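Local coordinates for putative isochorismatase (Burkholderia xenovorans, PDB 3OQP), which is probably a hydrolase of the isochorismatase family, related to the nicotinamidases, though its natural substrate is not established, at residues Gly21-Glu26 / Ser62-Arg67; Val137-Asp142 / Glu160-Phe165. All blocks are in the same frame, centred on the assembly; numbering follows the deposited sequence.

Contact 1 of 2, residues Gly21-Glu26 / Ser62-Arg67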
loop_
_atom_site.group_PDB
_atom_site.type_symbol
_atom_site.label_atom_id
_atom_site.label_comp_id
_atom_site.label_asym_id
_atom_site.label_seq_id
_atom_site.Cartn_x
_atom_site.Cartn_y
_atom_site.Cartn_z
ATOM N N GLY A 21 19.804 -3.348 14.875
ATOM C CA GLY A 21 20.527 -3.111 13.657
ATOM C C GLY A 21 20.341 -1.757 13.029
ATOM O O GLY A 21 20.089 -0.751 13.735
ATOM N N ASP A 22 20.499 -1.675 11.702
ATOM C CA ASP A 22 20.561 -0.381 11.036
ATOM C C ASP A 22 19.315 0.073 10.315
ATOM O O ASP A 22 19.377 1.009 9.525
ATOM C CB ASP A 22 21.781 -0.227 10.153
ATOM C CG ASP A 22 22.705 0.814 10.695
ATOM O OD1 ASP A 22 22.350 2.022 10.638
ATOM O OD2 ASP A 22 23.756 0.408 11.235
ATOM N N LEU A 23 18.175 -0.519 10.665
ATOM C CA LEU A 23 16.885 0.018 10.207
ATOM C C LEU A 23 15.962 0.137 11.403
ATOM O O LEU A 23 14.967 -0.547 11.490
ATOM C CB LEU A 23 16.332 -0.860 9.090
ATOM C CG LEU A 23 15.097 -0.345 8.329
ATOM C CD1 LEU A 23 15.359 1.014 7.694
ATOM C CD2 LEU A 23 14.698 -1.391 7.253
ATOM N N PRO A 24 16.276 1.058 12.330
ATOM C CA PRO A 24 15.593 0.959 13.592
ATOM C C PRO A 24 14.172 1.479 13.558
ATOM O O PRO A 24 13.923 2.630 13.191
ATOM C CB PRO A 24 16.466 1.788 14.539
ATOM C CG PRO A 24 17.338 2.503 13.749
ATOM C CD PRO A 24 17.421 1.972 12.379
ATOM N N ILE A 25 13.244 0.630 13.958
ATOM C CA ILE A 25 11.847 1.058 14.093
ATOM C C ILE A 25 11.727 2.229 15.088
ATOM O O ILE A 25 12.290 2.140 16.201
ATOM C CB ILE A 25 10.990 -0.136 14.530
ATOM C CG1 ILE A 25 10.924 -1.218 13.466
ATOM C CG2 ILE A 25 9.596 0.338 14.959
ATOM C CD1 ILE A 25 10.169 -0.835 12.174
ATOM N N GLU A 26 10.975 3.262 14.715
ATOM C CA GLU A 26 10.797 4.457 15.569
ATOM C C GLU A 26 9.372 4.693 16.027
ATOM O O GLU A 26 9.203 5.420 16.976
ATOM C CB GLU A 26 11.283 5.742 14.924
ATOM C CG GLU A 26 12.745 5.694 14.668
ATOM C CD GLU A 26 13.347 7.045 14.241
ATOM O OE1 GLU A 26 12.637 8.096 14.285
ATOM O OE2 GLU A 26 14.550 6.999 13.890
ATOM N N SER A 62 24.908 -7.455 1.858
ATOM C CA SER A 62 23.944 -6.365 1.643
ATOM C C SER A 62 23.979 -5.482 2.877
ATOM O O SER A 62 24.337 -5.948 3.955
ATOM C CB SER A 62 22.514 -6.914 1.415
ATOM O OG SER A 62 22.465 -7.771 0.263
ATOM N N PRO A 63 23.590 -4.231 2.737
ATOM C CA PRO A 63 23.667 -3.409 3.933
ATOM C C PRO A 63 22.626 -3.733 5.017
ATOM O O PRO A 63 22.872 -3.435 6.200
ATOM C CB PRO A 63 23.490 -1.997 3.394
ATOM C CG PRO A 63 23.831 -2.104 1.961
ATOM C CD PRO A 63 23.381 -3.405 1.538
ATOM N N LEU A 64 21.516 -4.358 4.600
ATOM C CA LEU A 64 20.420 -4.711 5.494
ATOM C C LEU A 64 19.896 -6.104 5.192
ATOM O O LEU A 64 19.830 -6.520 4.038
ATOM C CB LEU A 64 19.256 -3.709 5.363
ATOM C CG LEU A 64 19.476 -2.208 5.685
ATOM C CD1 LEU A 64 18.243 -1.420 5.240
ATOM C CD2 LEU A 64 19.745 -1.919 7.152
ATOM N N PHE A 65 19.531 -6.837 6.232
ATOM C CA PHE A 65 18.947 -8.175 6.101
ATOM C C PHE A 65 19.852 -9.154 5.388
ATOM O O PHE A 65 19.407 -10.098 4.797
ATOM C CB PHE A 65 17.526 -8.103 5.442
ATOM C CG PHE A 65 16.600 -7.212 6.175
ATOM C CD1 PHE A 65 15.981 -7.689 7.277
ATOM C CD2 PHE A 65 16.429 -5.934 5.770
ATOM C CE1 PHE A 65 15.125 -6.833 7.999
ATOM C CE2 PHE A 65 15.616 -5.067 6.483
ATOM C CZ PHE A 65 14.962 -5.536 7.590
ATOM N N ALA A 66 21.154 -8.948 5.503
ATOM C CA ALA A 66 22.081 -9.804 4.750
ATOM C C ALA A 66 22.117 -11.201 5.313
ATOM O O ALA A 66 22.305 -11.403 6.503
ATOM C CB ALA A 66 23.469 -9.234 4.780
ATOM N N ARG A 67 21.927 -12.179 4.443
ATOM C CA ARG A 67 22.142 -13.579 4.813
ATOM C C ARG A 67 23.405 -13.792 5.653
ATOM O O ARG A 67 24.501 -13.302 5.315
ATOM C CB ARG A 67 22.221 -14.440 3.560
ATOM C CG ARG A 67 20.850 -14.857 3.053
ATOM C CD ARG A 67 20.945 -15.714 1.789
ATOM N NE ARG A 67 19.668 -15.697 1.069
ATOM C CZ ARG A 67 18.577 -16.376 1.422
ATOM N NH1 ARG A 67 18.580 -17.142 2.504
ATOM N NH2 ARG A 67 17.471 -16.288 0.676
#

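Contact 2 of 2, residues Val137-Asp142 / Glu160-Phe165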
loop_
_atom_site.group_PDB
_atom_site.type_symbol
_atom_site.label_atom_id
_atom_site.label_comp_id
_atom_site.label_asym_id
_atom_site.label_seq_id
_atom_site.Cartn_x
_atom_site.Cartn_y
_atom_site.Cartn_z
ATOM N N VAL A 137 -8.669 -9.149 6.447
ATOM C CA VAL A 137 -7.382 -8.860 7.031
ATOM C C VAL A 137 -7.596 -8.052 8.303
ATOM O O VAL A 137 -8.520 -7.204 8.384
ATOM C CB VAL A 137 -6.497 -8.036 6.088
ATOM C CG1 VAL A 137 -5.147 -7.652 6.785
ATOM C CG2 VAL A 137 -6.245 -8.816 4.805
ATOM N N GLU A 138 -6.808 -8.327 9.324
ATOM C CA GLU A 138 -6.731 -7.548 10.548
ATOM C C GLU A 138 -5.294 -7.039 10.674
ATOM O O GLU A 138 -4.321 -7.696 10.245
ATOM C CB GLU A 138 -7.101 -8.426 11.747
ATOM C CG GLU A 138 -8.538 -8.937 11.634
ATOM C CD GLU A 138 -8.926 -9.965 12.656
ATOM O OE1 GLU A 138 -8.064 -10.750 13.093
ATOM O OE2 GLU A 138 -10.141 -10.021 12.978
ATOM N N PHE A 139 -5.141 -5.845 11.261
ATOM C CA PHE A 139 -3.808 -5.201 11.432
ATOM C C PHE A 139 -3.714 -4.702 12.853
ATOM O O PHE A 139 -4.583 -3.905 13.284
ATOM C CB PHE A 139 -3.678 -4.042 10.437
ATOM C CG PHE A 139 -2.419 -3.233 10.561
ATOM C CD1 PHE A 139 -1.234 -3.674 10.027
ATOM C CD2 PHE A 139 -2.434 -2.004 11.191
ATOM C CE1 PHE A 139 -0.124 -2.888 10.140
ATOM C CE2 PHE A 139 -1.242 -1.249 11.269
ATOM C CZ PHE A 139 -0.113 -1.714 10.781
ATOM N N LEU A 140 -2.731 -5.207 13.601
ATOM C CA LEU A 140 -2.548 -4.853 14.983
ATOM C C LEU A 140 -1.629 -3.624 15.076
ATOM O O LEU A 140 -0.396 -3.738 14.908
ATOM C CB LEU A 140 -2.050 -6.042 15.809
ATOM C CG LEU A 140 -2.957 -7.268 15.691
ATOM C CD1 LEU A 140 -2.547 -8.368 16.685
ATOM C CD2 LEU A 140 -4.466 -6.947 15.755
ATOM N N HIS A 141 -2.234 -2.446 15.331
ATOM C CA HIS A 141 -1.521 -1.177 15.162
ATOM C C HIS A 141 -0.395 -1.020 16.208
ATOM O O HIS A 141 0.465 -0.157 16.061
ATOM C CB HIS A 141 -2.456 0.009 15.166
ATOM C CG HIS A 141 -3.174 0.176 16.446
ATOM N ND1 HIS A 141 -2.529 0.571 17.585
ATOM C CD2 HIS A 141 -4.462 -0.028 16.756
ATOM C CE1 HIS A 141 -3.449 0.704 18.535
ATOM N NE2 HIS A 141 -4.611 0.290 18.074
ATOM N N ASP A 142 -0.442 -1.791 17.278
ATOM C CA ASP A 142 0.521 -1.688 18.378
ATOM C C ASP A 142 1.524 -2.845 18.375
ATOM O O ASP A 142 2.351 -2.957 19.292
ATOM C CB ASP A 142 -0.237 -1.522 19.688
ATOM C CG ASP A 142 -1.100 -2.717 20.029
ATOM O OD1 ASP A 142 -1.101 -3.697 19.309
ATOM O OD2 ASP A 142 -1.835 -2.580 21.045
ATOM N N GLU A 160 4.070 9.689 11.318
ATOM C CA GLU A 160 3.176 10.088 10.229
ATOM C C GLU A 160 2.935 8.869 9.320
ATOM O O GLU A 160 1.818 8.593 8.895
ATOM C CB GLU A 160 3.742 11.218 9.381
ATOM C CG GLU A 160 3.706 12.578 9.962
ATOM C CD GLU A 160 4.397 13.606 9.094
ATOM O OE1 GLU A 160 5.520 13.318 8.569
ATOM O OE2 GLU A 160 3.847 14.725 8.976
ATOM N N ILE A 161 3.993 8.140 8.996
ATOM C CA ILE A 161 3.868 6.970 8.108
ATOM C C ILE A 161 2.920 5.938 8.761
ATOM O O ILE A 161 2.026 5.421 8.113
ATOM C CB ILE A 161 5.220 6.366 7.724
ATOM C CG1 ILE A 161 6.022 7.381 6.925
ATOM C CG2 ILE A 161 5.015 5.023 6.958
ATOM C CD1 ILE A 161 7.424 6.972 6.584
ATOM N N HIS A 162 3.187 5.560 9.997
ATOM C CA HIS A 162 2.419 4.554 10.665
ATOM C C HIS A 162 0.972 4.938 10.838
ATOM O O HIS A 162 0.074 4.137 10.618
ATOM C CB HIS A 162 3.062 4.192 12.004
ATOM C CG HIS A 162 2.364 3.108 12.755
ATOM N ND1 HIS A 162 2.494 1.770 12.445
ATOM C CD2 HIS A 162 1.545 3.185 13.821
ATOM C CE1 HIS A 162 1.785 1.076 13.324
ATOM N NE2 HIS A 162 1.207 1.906 14.171
ATOM N N ARG A 163 0.754 6.192 11.210
ATOM C CA ARG A 163 -0.598 6.712 11.343
ATOM C C ARG A 163 -1.363 6.729 10.018
ATOM O O ARG A 163 -2.541 6.295 9.951
ATOM C CB ARG A 163 -0.627 8.079 12.006
ATOM C CG ARG A 163 -2.000 8.713 12.094
ATOM C CD ARG A 163 -2.152 9.910 13.049
ATOM N NE ARG A 163 -1.033 10.827 12.850
ATOM C CZ ARG A 163 -0.947 11.754 11.902
ATOM N NH1 ARG A 163 -1.951 12.000 11.093
ATOM N NH2 ARG A 163 0.164 12.460 11.779
ATOM N N VAL A 164 -0.769 7.317 9.011
ATOM C CA VAL A 164 -1.367 7.347 7.687
ATOM C C VAL A 164 -1.776 5.939 7.269
ATOM O O VAL A 164 -2.853 5.711 6.815
ATOM C CB VAL A 164 -0.496 8.072 6.658
ATOM C CG1 VAL A 164 -0.886 7.641 5.236
ATOM C CG2 VAL A 164 -0.618 9.593 6.818
ATOM N N PHE A 165 -0.840 4.991 7.346
ATOM C CA PHE A 165 -1.141 3.642 6.925
ATOM C C PHE A 165 -2.222 3.018 7.794
ATOM O O PHE A 165 -3.120 2.352 7.271
ATOM C CB PHE A 165 0.136 2.760 6.810
ATOM C CG PHE A 165 0.796 2.848 5.469
ATOM C CD1 PHE A 165 1.577 3.922 5.132
ATOM C CD2 PHE A 165 0.588 1.824 4.542
ATOM C CE1 PHE A 165 2.145 4.017 3.905
ATOM C CE2 PHE A 165 1.186 1.908 3.320
ATOM C CZ PHE A 165 1.944 3.004 3.002
#

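Contact 1 of 2, residues Gly21-Glu26 / Ser62-Arg67
The backbones of G21-E26 and S62-R67, neither of them helix or strand, come closest at D22 and L64, whose CA atoms lie 7.0 Å apart. In this isochorismatase-like alpha/beta fold, each segment belongs to the loop that follows a parallel strand, 7-12 for the first and 51-56 for the second, and no hydrogen bond passes directly between them. Leucine suits position 64 because its two terminal methyls can reach different partners at once. The side chains of L23 and L64 cross at about a right angle, with L64 CD2 lying 4.1 Å from L23 CB. The same methyl reaches the backbone of the preceding residue, 3.8 Å from D22 C, and so packs on the peptide joining D22 to L23. L64 CD1, its other branch, turns to L23 CD2. Of the aspartate side chain, CB alone comes near L64 CD2; the carboxylate leads away, and OD1 makes a weak, long ion pair with R205 of the second subunit. E17, earlier in the first loop, bridges the two chain segments with its carboxylate: OE1 accepts from F65 N and OE2 from D22 N. Phenylalanine suits position 65 because its flat ring can offer an edge to L23 while meeting the ring of Y18 at about 60° between planes. With L23 CG anti to the backbone N (chi1 -171°), the leucine extends toward this phenylalanine and meets the edge of the ring near its plane: L23 CD2 is 3.9 Å from F65 CE2 and 4.2 Å from F65 CZ.

Contact 2 of 2, residues Val137-Asp142 / Glu160-Phe165
The imidazole of H162, on helix 158-173, donates through NE2 to the backbone O of H141, where the chain turns a corner, at 2.9 Å. The acceptor lies close to the imidazole plane, and the donor lies in the carbonyl plane on a lone pair of the oxygen, with a C=O...N angle of 139°. The bond is nevertheless bent, 132° at the hydrogen, and the neighbouring ring carbon H162 CE1 also comes within 3.3 Å of H141 O. F139 supplies the apolar neighbour: its CZ stands 4.2 Å from H162 CE1, which sits at the edge of the phenyl ring. A chi1 of -178° swings the imidazole away from the helix backbone N and out toward H141. Histidine suits this place because its flat ring spans from helix to carbonyl and offers a second nitrogen for another partner. That nitrogen, ND1, is hydrogen-bonded to OG1 of T119, so bonds at both nitrogens fix the rotation of the buried ring. Farther out, T144 touches both F139 and H162, while P28 packs on the histidine. F139 is held in the sheet by backbone bonds with A175 and A177 of strand 175-177, outermost within this chain. Helix 158-173 thus packs beside a parallel sheet of strand order 3-2-1-4-5-6, the three-layer alpha/beta/alpha fold of the isochorismatase family, here joined by a histidine-to-carbonyl bond.

Overall arrangement
Contact 1 and contact 2 follow one another along the chain, with centres 21 Å apart and nearest atoms about 8 Å apart. Contact 1 joins two loops about 18 Å from the centre of the chain; contact 2 lies deeper, about 8 Å from it. T119, the partner of H162, is three residues before C122, present as 3-sulfinoalanine and probably the family's nucleophile, so contact 2 adjoins that region of the chain. A tetraethylene glycol, probably from the crystallisation liquor, sits about 4 Å from the side chain of F65 and may mark a pocket beside contact 1. Both regions meet the second subunit: its Y198 packs on D22 and P63, and E160 pairs with its R163, R163 with its E160.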